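Local coordinates for protein carbohydrate binding family 6 (Clostridium thermocellum, PDB 5A8C) that probably hydrolyses terminal alpha-L-arabinofuranosyl residues of arabinose-containing polysaccharides, as a five-bladed beta-propeller glycoside hydrolase of family 43, at residues A38-A42 / H268-V272; I51-H55 / S101-I106; W97-W102 / Y117-G123. All blocks are in the same frame, centred on the assembly; numbering follows the deposited sequence.

The three contacts run outward from the axis of the five-bladed propeller. Contact 1 lies at the hub, its centre about 4 Å from the centre of the chain, where the first and last blades meet beside a calcium ion and bound Tris. Contact 2, its centre about 8 Å from that of contact 1, packs the first blade against the second; contacts 1 and 2 are joined within the first blade by a hydrogen bond, Asp39 OD2 to Ser54 OG at 2.7 Å. Contact 3 shares Ser101 and Trp102 with contact 2 and lies farther out, its centre about 18 Å from that of contact 1. Trp102 leads back to the pocket, its side chain about 3 Å from Tris.

Contact 1: A38-A42 / H268-V272; sequences ADPAA and HHAIV. With CA (calcium ion), chain B; TRS (2-amino-2-hydroxymethyl-propane-1,3-diol), chain C.
At the hub of the propeller, the inner strands of the first and last blades run side by side, and Asp39 CB sits over one face of the His268 ring beside the Tris-filled pocket. The strands 40-42 and 270-272 are inclined by 20°. With chi1 at -163°, His268 carries its ring away from its own backbone N, and Asp39 CB is 3.8 Å from the ring centroid, almost on the ring normal. The two ring nitrogens divide their tasks. NE2 binds the calcium ion at 2.5 Å, the one protein ligand beside six waters, while ND1 donates a bent bond to Tris O2 of 2.9 Å. Tris O3 in turn donates to Asp39 OD2, 2.6 Å away.

Such a metal on the propeller axis, with carboxylates gathered round the pocket, agrees with the active site of family 43; Asp162 and Glu211 also bind the Tris. Water also links the blades: water 2, a calcium ligand, donates to both Pro40 O and His269 O, each at 2.7 Å. Farther along, Ala270 CB packs against the backbone, 3.4 Å from Pro40 O, and Ala42 CB meets Val272 CG1 at 4.0 Å, an apolar contact.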
loop_
_atom_site.group_PDB
_atom_site.type_symbol
_atom_site.label_atom_id
_atom_site.label_comp_id
_atom_site.label_asym_id
_atom_site.label_seq_id
_atom_site.Cartn_x
_atom_site.Cartn_y
_atom_site.Cartn_z
ATOM N N ALA A 38 -9.181 3.043 1.498
ATOM C CA ALA A 38 -8.026 3.186 2.381
ATOM C C ALA A 38 -6.803 2.491 1.769
ATOM O O ALA A 38 -6.907 1.718 0.804
ATOM C CB ALA A 38 -8.302 2.558 3.742
ATOM N N ASP A 39 -5.655 2.798 2.344
ATOM C CA ASP A 39 -4.426 1.989 2.059
ATOM C C ASP A 39 -4.089 1.911 0.581
ATOM O O ASP A 39 -3.880 0.832 0.022
ATOM C CB ASP A 39 -4.574 0.565 2.619
ATOM C CG ASP A 39 -5.083 0.521 4.027
ATOM O OD1 ASP A 39 -4.685 1.350 4.855
ATOM O OD2 ASP A 39 -5.878 -0.455 4.308
ATOM N N PRO A 40 -4.068 3.058 -0.115
ATOM C CA PRO A 40 -3.901 3.012 -1.566
ATOM C C PRO A 40 -2.568 2.473 -2.054
ATOM O O PRO A 40 -1.518 2.684 -1.397
ATOM C CB PRO A 40 -4.067 4.464 -1.958
ATOM C CG PRO A 40 -3.588 5.240 -0.766
ATOM C CD PRO A 40 -4.120 4.437 0.394
ATOM N N ALA A 41 -2.601 1.918 -3.250
ATOM C CA ALA A 41 -1.426 1.619 -4.050
ATOM C C ALA A 41 -1.734 2.051 -5.481
ATOM O O ALA A 41 -2.880 2.042 -5.904
ATOM C CB ALA A 41 -1.060 0.143 -3.973
ATOM N N ALA A 42 -0.723 2.388 -6.251
ATOM C CA ALA A 42 -0.945 2.987 -7.570
ATOM C C ALA A 42 -0.029 2.439 -8.623
ATOM O O ALA A 42 1.126 2.098 -8.363
ATOM C CB ALA A 42 -0.800 4.499 -7.508
ATOM N N HIS A 268 -1.527 5.465 5.735
ATOM C CA HIS A 268 -1.028 4.441 4.817
ATOM C C HIS A 268 -0.905 5.045 3.435
ATOM O O HIS A 268 -1.782 5.758 2.984
ATOM C CB HIS A 268 -2.007 3.276 4.779
ATOM C CG HIS A 268 -1.440 1.983 4.211
ATOM N ND1 HIS A 268 -1.369 0.845 4.978
ATOM C CD2 HIS A 268 -0.960 1.638 2.984
ATOM C CE1 HIS A 268 -0.849 -0.119 4.207
ATOM N NE2 HIS A 268 -0.566 0.330 3.020
ATOM N N HIS A 269 0.191 4.778 2.767
ATOM C CA HIS A 269 0.545 5.491 1.542
ATOM C C HIS A 269 1.101 4.608 0.433
ATOM O O HIS A 269 1.513 3.438 0.643
ATOM C CB HIS A 269 1.726 6.460 1.969
ATOM C CG HIS A 269 2.985 5.705 2.214
ATOM N ND1 HIS A 269 3.056 4.661 3.116
ATOM C CD2 HIS A 269 4.138 5.686 1.481
ATOM C CE1 HIS A 269 4.231 4.064 2.935
ATOM N NE2 HIS A 269 4.936 4.695 1.993
ATOM N N ALA A 270 1.262 5.252 -0.719
ATOM C CA ALA A 270 2.100 4.732 -1.812
ATOM C C ALA A 270 2.750 5.958 -2.460
ATOM O O ALA A 270 2.207 7.047 -2.467
ATOM C CB ALA A 270 1.360 3.902 -2.814
ATOM N N ILE A 271 3.906 5.731 -3.088
ATOM C CA ILE A 271 4.654 6.758 -3.843
ATOM C C ILE A 271 4.736 6.342 -5.303
ATOM O O ILE A 271 5.118 5.200 -5.571
ATOM C CB ILE A 271 6.074 6.913 -3.229
ATOM C CG1 ILE A 271 5.980 7.393 -1.791
ATOM C CG2 ILE A 271 6.911 7.830 -4.084
ATOM C CD1 ILE A 271 7.232 7.343 -0.973
ATOM N N VAL A 272 4.386 7.254 -6.199
ATOM C CA VAL A 272 4.304 6.881 -7.590
ATOM C C VAL A 272 4.696 8.078 -8.461
ATOM O O VAL A 272 4.361 9.220 -8.157
ATOM C CB VAL A 272 2.852 6.366 -7.951
ATOM C CG1 VAL A 272 1.795 7.468 -7.796
ATOM C CG2 VAL A 272 2.773 5.754 -9.327
HETATM CA CA CA B . 0.690 -0.659 1.102
HETATM C C TRS C . -4.248 -1.848 7.740
HETATM C C1 TRS C . -3.742 -3.164 8.316
HETATM C C2 TRS C . -3.315 -1.367 6.638
HETATM C C3 TRS C . -5.710 -1.984 7.230
HETATM N N TRS C . -4.237 -0.809 8.838
HETATM O O1 TRS C . -3.665 -4.119 7.262
HETATM O O2 TRS C . -2.071 -0.907 7.177
HETATM O O3 TRS C . -6.302 -0.771 6.875
HETATM O O HOH W 1 -1.602 -0.822 0.309
HETATM O O HOH W 2 0.531 1.158 -0.442
HETATM O O HOH W 3 2.333 1.051 1.814
HETATM O O HOH W 4 0.103 -3.032 1.437
HETATM O O HOH W 5 2.414 -1.820 2.383
HETATM O O HOH W 6 1.882 -1.586 -0.729
#

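Contact 2: I51-H55 / S101-I106; sequences IYCSH and SWAPSI
Tyr52 leans from the second strand of the first blade onto Pro104 and Ile106 on the inner strand of the next. Its CB starts the contact, 4.0 Å from Pro104 CG. From there chi1 of -61° puts CG beside the backbone N and opposite the carbonyl carbon, and the ring runs on to Ile106. On the ring, CD1 meets both CB and CG2 of the isoleucine. CE1 makes the closest approach of the pair, 3.5 Å from Ile106 CG1, and CE1 and CZ both border Ile106 CD1. The isoleucine crosses the tyrosine at about a right angle, with its CD1 over one ring face, 4.1 Å from the centroid and displaced toward the rim, a CH-pi contact. In Ile106, chi1 of -176° swings CG1 to the side away from its N and against Tyr52 CE1, and the turn about CB-CG1 then brings CD1 over the face. At the tip, Tyr52 OH still skirts Ile106 CD1 and is hydrogen-bonded to Pro132 O, so the buried hydroxyl has a partner outside both segments.

Toward the pocket the packing gives way to a polar link. Pro104 CD rests 3.6 Å from Ser54 N, and one residue earlier Ala103 N donates to Ser54 OG at 2.9 Å, with an N-H...O angle of 157°. The same hydroxyl is also hydrogen-bonded to Asp39 OD2, making Ser54 a second-shell residue that can help position the carboxylate facing Tris. Packing of side chains of one antiparallel sheet on backbone and side chains of the next, with a serine-to-amide hydrogen bond near the axis, is the interface between adjacent blades of this beta-propeller.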
loop_
_atom_site.group_PDB
_atom_site.type_symbol
_atom_site.label_atom_id
_atom_site.label_comp_id
_atom_site.label_asym_id
_atom_site.label_seq_id
_atom_site.Cartn_x
_atom_site.Cartn_y
_atom_site.Cartn_z
ATOM N N ILE A 51 -5.450 3.736 -9.086
ATOM C CA ILE A 51 -5.283 3.609 -7.618
ATOM C C ILE A 51 -6.184 2.481 -7.138
ATOM O O ILE A 51 -7.376 2.440 -7.472
ATOM C CB ILE A 51 -5.635 4.926 -6.889
ATOM C CG1 ILE A 51 -4.808 6.100 -7.408
ATOM C CG2 ILE A 51 -5.367 4.730 -5.400
ATOM C CD1 ILE A 51 -5.198 7.436 -6.786
ATOM N N TYR A 52 -5.570 1.554 -6.386
ATOM C CA TYR A 52 -6.265 0.419 -5.808
ATOM C C TYR A 52 -6.284 0.620 -4.308
ATOM O O TYR A 52 -5.227 0.929 -3.719
ATOM C CB TYR A 52 -5.490 -0.895 -6.147
ATOM C CG TYR A 52 -5.401 -1.147 -7.612
ATOM C CD1 TYR A 52 -4.471 -0.461 -8.404
ATOM C CD2 TYR A 52 -6.248 -2.014 -8.266
ATOM C CE1 TYR A 52 -4.388 -0.667 -9.749
ATOM C CE2 TYR A 52 -6.180 -2.235 -9.625
ATOM C CZ TYR A 52 -5.255 -1.536 -10.379
ATOM O OH TYR A 52 -5.132 -1.705 -11.731
ATOM N N CYS A 53 -7.411 0.347 -3.669
ATOM C CA CYS A 53 -7.578 0.657 -2.263
ATOM C C CYS A 53 -8.276 -0.498 -1.544
ATOM O O CYS A 53 -9.142 -1.167 -2.107
ATOM C CB CYS A 53 -8.456 1.887 -2.038
ATOM S SG CYS A 53 -7.798 3.394 -2.764
ATOM N N SER A 54 -7.948 -0.665 -0.264
ATOM C CA SER A 54 -8.858 -1.378 0.628
ATOM C C SER A 54 -10.244 -0.758 0.519
ATOM O O SER A 54 -10.346 0.469 0.665
ATOM C CB SER A 54 -8.393 -1.172 2.075
ATOM O OG SER A 54 -7.166 -1.803 2.337
ATOM N N HIS A 55 -11.279 -1.544 0.271
ATOM C CA HIS A 55 -12.651 -1.018 0.337
ATOM C C HIS A 55 -13.156 -1.130 1.776
ATOM O O HIS A 55 -13.379 -2.235 2.270
ATOM C CB HIS A 55 -13.532 -1.782 -0.581
ATOM C CG HIS A 55 -14.999 -1.438 -0.452
ATOM N ND1 HIS A 55 -15.610 -0.240 -0.162
ATOM C CD2 HIS A 55 -15.999 -2.334 -0.588
ATOM C CE1 HIS A 55 -16.937 -0.441 -0.124
ATOM N NE2 HIS A 55 -17.191 -1.701 -0.398
ATOM N N SER A 101 -9.291 -8.769 2.023
ATOM C CA SER A 101 -8.270 -8.275 1.108
ATOM C C SER A 101 -7.757 -6.917 1.535
ATOM O O SER A 101 -8.172 -5.903 1.024
ATOM C CB SER A 101 -8.803 -8.226 -0.316
ATOM O OG SER A 101 -9.900 -7.381 -0.470
ATOM N N TRP A 102 -6.834 -6.891 2.506
ATOM C CA TRP A 102 -6.373 -5.654 3.092
ATOM C C TRP A 102 -5.156 -5.116 2.358
ATOM O O TRP A 102 -4.175 -5.863 2.152
ATOM C CB TRP A 102 -5.973 -5.894 4.574
ATOM C CG TRP A 102 -7.060 -6.348 5.468
ATOM C CD1 TRP A 102 -8.350 -6.633 5.168
ATOM C CD2 TRP A 102 -6.924 -6.558 6.874
ATOM N NE1 TRP A 102 -9.046 -6.999 6.318
ATOM C CE2 TRP A 102 -8.152 -6.982 7.368
ATOM C CE3 TRP A 102 -5.821 -6.463 7.764
ATOM C CZ2 TRP A 102 -8.349 -7.315 8.706
ATOM C CZ3 TRP A 102 -6.041 -6.804 9.073
ATOM C CH2 TRP A 102 -7.257 -7.222 9.535
ATOM N N ALA A 103 -5.134 -3.815 2.082
ATOM C CA ALA A 103 -3.925 -3.060 1.743
ATOM C C ALA A 103 -3.219 -3.593 0.502
ATOM O O ALA A 103 -2.169 -4.232 0.572
ATOM C CB ALA A 103 -2.973 -2.950 2.930
ATOM N N PRO A 104 -3.808 -3.352 -0.669
ATOM C CA PRO A 104 -3.269 -3.931 -1.895
ATOM C C PRO A 104 -1.905 -3.383 -2.269
ATOM O O PRO A 104 -1.536 -2.242 -1.981
ATOM C CB PRO A 104 -4.337 -3.534 -2.947
ATOM C CG PRO A 104 -4.919 -2.257 -2.410
ATOM C CD PRO A 104 -4.949 -2.466 -0.919
ATOM N N SER A 105 -1.162 -4.190 -3.042
ATOM C CA SER A 105 0.046 -3.750 -3.747
ATOM C C SER A 105 -0.130 -4.151 -5.199
ATOM O O SER A 105 -0.473 -5.283 -5.486
ATOM C CB SER A 105 1.266 -4.420 -3.161
ATOM O OG SER A 105 2.458 -4.061 -3.827
ATOM N N ILE A 106 0.060 -3.200 -6.133
ATOM C CA ILE A 106 -0.162 -3.448 -7.557
ATOM C C ILE A 106 1.182 -3.364 -8.303
ATOM O O ILE A 106 1.962 -2.417 -8.090
ATOM C CB ILE A 106 -1.183 -2.428 -8.123
ATOM C CG1 ILE A 106 -1.514 -2.717 -9.591
ATOM C CG2 ILE A 106 -0.769 -0.983 -7.905
ATOM C CD1 ILE A 106 -2.273 -3.975 -9.849
#

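Contact 3: W97-W102 / Y117-G123; sequences WASVSW and YGNGGNG
Trp102 turns one face of its indole to Gly120, Trp97 lies nearly parallel to Tyr117, and the amide of Asn119 stands almost perpendicular to the Trp97 ring, with Asn119 CB and ND2 beside CZ3. Gly120 CA sits 3.4 Å from the centroid of the Trp102 six-membered ring, practically on its normal, a close CH-pi contact. Beside it Val100 CG2 presses on Gly120 N at 3.2 Å. The Trp97 and Tyr117 planes are 22° apart, but the rings are slid past one another, Trp97 CZ2 being 3.5 Å from Tyr117 OH. Asp138 binds both Trp97 NE1 and Tyr117 OH.

Tyr117, Asn119 and Gly120 belong to a hairpin of the second blade, its strands 112-118 and 124-129 joined through a type I' turn from Asn119 to Asn122; Trp97 and Trp102 come from the loop before strand 104-109. Trp102 and Gly118 form an antiparallel hydrogen-bonded pair, with Trp102 N to Gly118 O at 2.8 Å and Gly118 N to Trp102 O at 2.9 Å. In Asn119, chi1 of -176° points the amide away from its N toward loop 97-102, where OD1 accepts two backbone N-H groups. Ser99 N approaches from above the carbonyl plane at 2.9 Å, Val100 N nearly in line with C=O at 3.1 Å. ND2 donates to Asn122 O and to water 7, which in turn donates to Trp97 O; with the bonds to OD1 this holds the amide's rotation.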
loop_
_atom_site.group_PDB
_atom_site.type_symbol
_atom_site.label_atom_id
_atom_site.label_comp_id
_atom_site.label_asym_id
_atom_site.label_seq_id
_atom_site.Cartn_x
_atom_site.Cartn_y
_atom_site.Cartn_z
ATOM N N TRP A 97 -8.987 -19.498 -0.837
ATOM C CA TRP A 97 -8.518 -19.665 0.529
ATOM C C TRP A 97 -8.699 -18.440 1.427
ATOM O O TRP A 97 -8.645 -18.574 2.627
ATOM C CB TRP A 97 -7.018 -20.095 0.523
ATOM C CG TRP A 97 -6.152 -19.001 -0.078
ATOM C CD1 TRP A 97 -5.888 -18.767 -1.391
ATOM C CD2 TRP A 97 -5.536 -17.922 0.626
ATOM N NE1 TRP A 97 -5.174 -17.599 -1.548
ATOM C CE2 TRP A 97 -4.947 -17.062 -0.325
ATOM C CE3 TRP A 97 -5.421 -17.581 1.992
ATOM C CZ2 TRP A 97 -4.266 -15.921 0.043
ATOM C CZ3 TRP A 97 -4.736 -16.432 2.331
ATOM C CH2 TRP A 97 -4.178 -15.602 1.364
ATOM N N ALA A 98 -8.861 -17.250 0.839
ATOM C CA ALA A 98 -8.866 -16.007 1.622
ATOM C C ALA A 98 -10.276 -15.482 1.796
ATOM O O ALA A 98 -11.165 -15.755 1.013
ATOM C CB ALA A 98 -7.986 -14.962 0.932
ATOM N N SER A 99 -10.434 -14.694 2.851
ATOM C CA SER A 99 -11.693 -14.107 3.260
ATOM C C SER A 99 -11.720 -12.584 3.138
ATOM O O SER A 99 -12.815 -11.997 3.019
ATOM C CB SER A 99 -12.008 -14.514 4.722
ATOM O OG SER A 99 -12.093 -15.927 4.812
ATOM N N VAL A 100 -10.577 -11.934 3.248
ATOM C CA VAL A 100 -10.485 -10.470 3.269
ATOM C C VAL A 100 -9.333 -10.053 2.360
ATOM O O VAL A 100 -8.438 -10.865 2.076
ATOM C CB VAL A 100 -10.370 -9.915 4.702
ATOM C CG1 VAL A 100 -11.455 -10.432 5.594
ATOM C CG2 VAL A 100 -9.010 -10.202 5.286
ATOM N N SER A 101 -9.291 -8.769 2.023
ATOM C CA SER A 101 -8.270 -8.275 1.108
ATOM C C SER A 101 -7.757 -6.917 1.535
ATOM O O SER A 101 -8.172 -5.903 1.024
ATOM C CB SER A 101 -8.803 -8.226 -0.316
ATOM O OG SER A 101 -9.900 -7.381 -0.470
ATOM N N TRP A 102 -6.834 -6.891 2.506
ATOM C CA TRP A 102 -6.373 -5.654 3.092
ATOM C C TRP A 102 -5.156 -5.116 2.358
ATOM O O TRP A 102 -4.175 -5.863 2.152
ATOM C CB TRP A 102 -5.973 -5.894 4.574
ATOM C CG TRP A 102 -7.060 -6.348 5.468
ATOM C CD1 TRP A 102 -8.350 -6.633 5.168
ATOM C CD2 TRP A 102 -6.924 -6.558 6.874
ATOM N NE1 TRP A 102 -9.046 -6.999 6.318
ATOM C CE2 TRP A 102 -8.152 -6.982 7.368
ATOM C CE3 TRP A 102 -5.821 -6.463 7.764
ATOM C CZ2 TRP A 102 -8.349 -7.315 8.706
ATOM C CZ3 TRP A 102 -6.041 -6.804 9.073
ATOM C CH2 TRP A 102 -7.257 -7.222 9.535
ATOM N N TYR A 117 -2.314 -8.879 -1.602
ATOM C CA TYR A 117 -3.261 -8.459 -0.580
ATOM C C TYR A 117 -3.051 -9.260 0.668
ATOM O O TYR A 117 -2.567 -10.399 0.666
ATOM C CB TYR A 117 -4.715 -8.659 -1.089
ATOM C CG TYR A 117 -5.073 -10.094 -1.412
ATOM C CD1 TYR A 117 -4.781 -10.650 -2.652
ATOM C CD2 TYR A 117 -5.737 -10.887 -0.482
ATOM C CE1 TYR A 117 -5.092 -11.984 -2.934
ATOM C CE2 TYR A 117 -6.059 -12.202 -0.764
ATOM C CZ TYR A 117 -5.747 -12.768 -1.984
ATOM O OH TYR A 117 -6.143 -14.056 -2.227
ATOM N N GLY A 118 -3.415 -8.656 1.816
ATOM C CA GLY A 118 -3.322 -9.364 3.099
ATOM C C GLY A 118 -4.645 -9.950 3.494
ATOM O O GLY A 118 -5.657 -9.228 3.610
ATOM N N ASN A 119 -4.676 -11.250 3.760
ATOM C CA ASN A 119 -5.856 -11.917 4.320
ATOM C C ASN A 119 -5.951 -11.698 5.830
ATOM O O ASN A 119 -5.965 -12.646 6.601
ATOM C CB ASN A 119 -5.840 -13.400 3.974
ATOM C CG ASN A 119 -7.090 -14.144 4.435
ATOM O OD1 ASN A 119 -8.203 -13.615 4.291
ATOM N ND2 ASN A 119 -6.929 -15.334 4.909
ATOM N N GLY A 120 -5.943 -10.425 6.268
ATOM C CA GLY A 120 -6.212 -10.129 7.646
ATOM C C GLY A 120 -5.154 -10.588 8.622
ATOM O O GLY A 120 -5.482 -10.782 9.800
ATOM N N GLY A 121 -3.930 -10.710 8.154
ATOM C CA GLY A 121 -2.842 -11.305 8.964
ATOM C C GLY A 121 -2.670 -12.807 8.793
ATOM O O GLY A 121 -1.704 -13.382 9.300
ATOM N N ASN A 122 -3.608 -13.460 8.116
ATOM C CA ASN A 122 -3.624 -14.893 7.860
ATOM C C ASN A 122 -3.198 -15.190 6.448
ATOM O O ASN A 122 -3.971 -15.692 5.633
ATOM C CB ASN A 122 -5.003 -15.472 8.116
ATOM C CG ASN A 122 -5.562 -15.049 9.425
ATOM O OD1 ASN A 122 -6.647 -14.417 9.500
ATOM N ND2 ASN A 122 -4.836 -15.335 10.458
ATOM N N GLY A 123 -1.939 -14.836 6.127
ATOM C CA GLY A 123 -1.382 -15.050 4.815
ATOM C C GLY A 123 -1.506 -13.855 3.900
ATOM O O GLY A 123 -2.421 -13.034 4.010
HETATM O O HOH W 7 -9.362 -17.088 4.995
#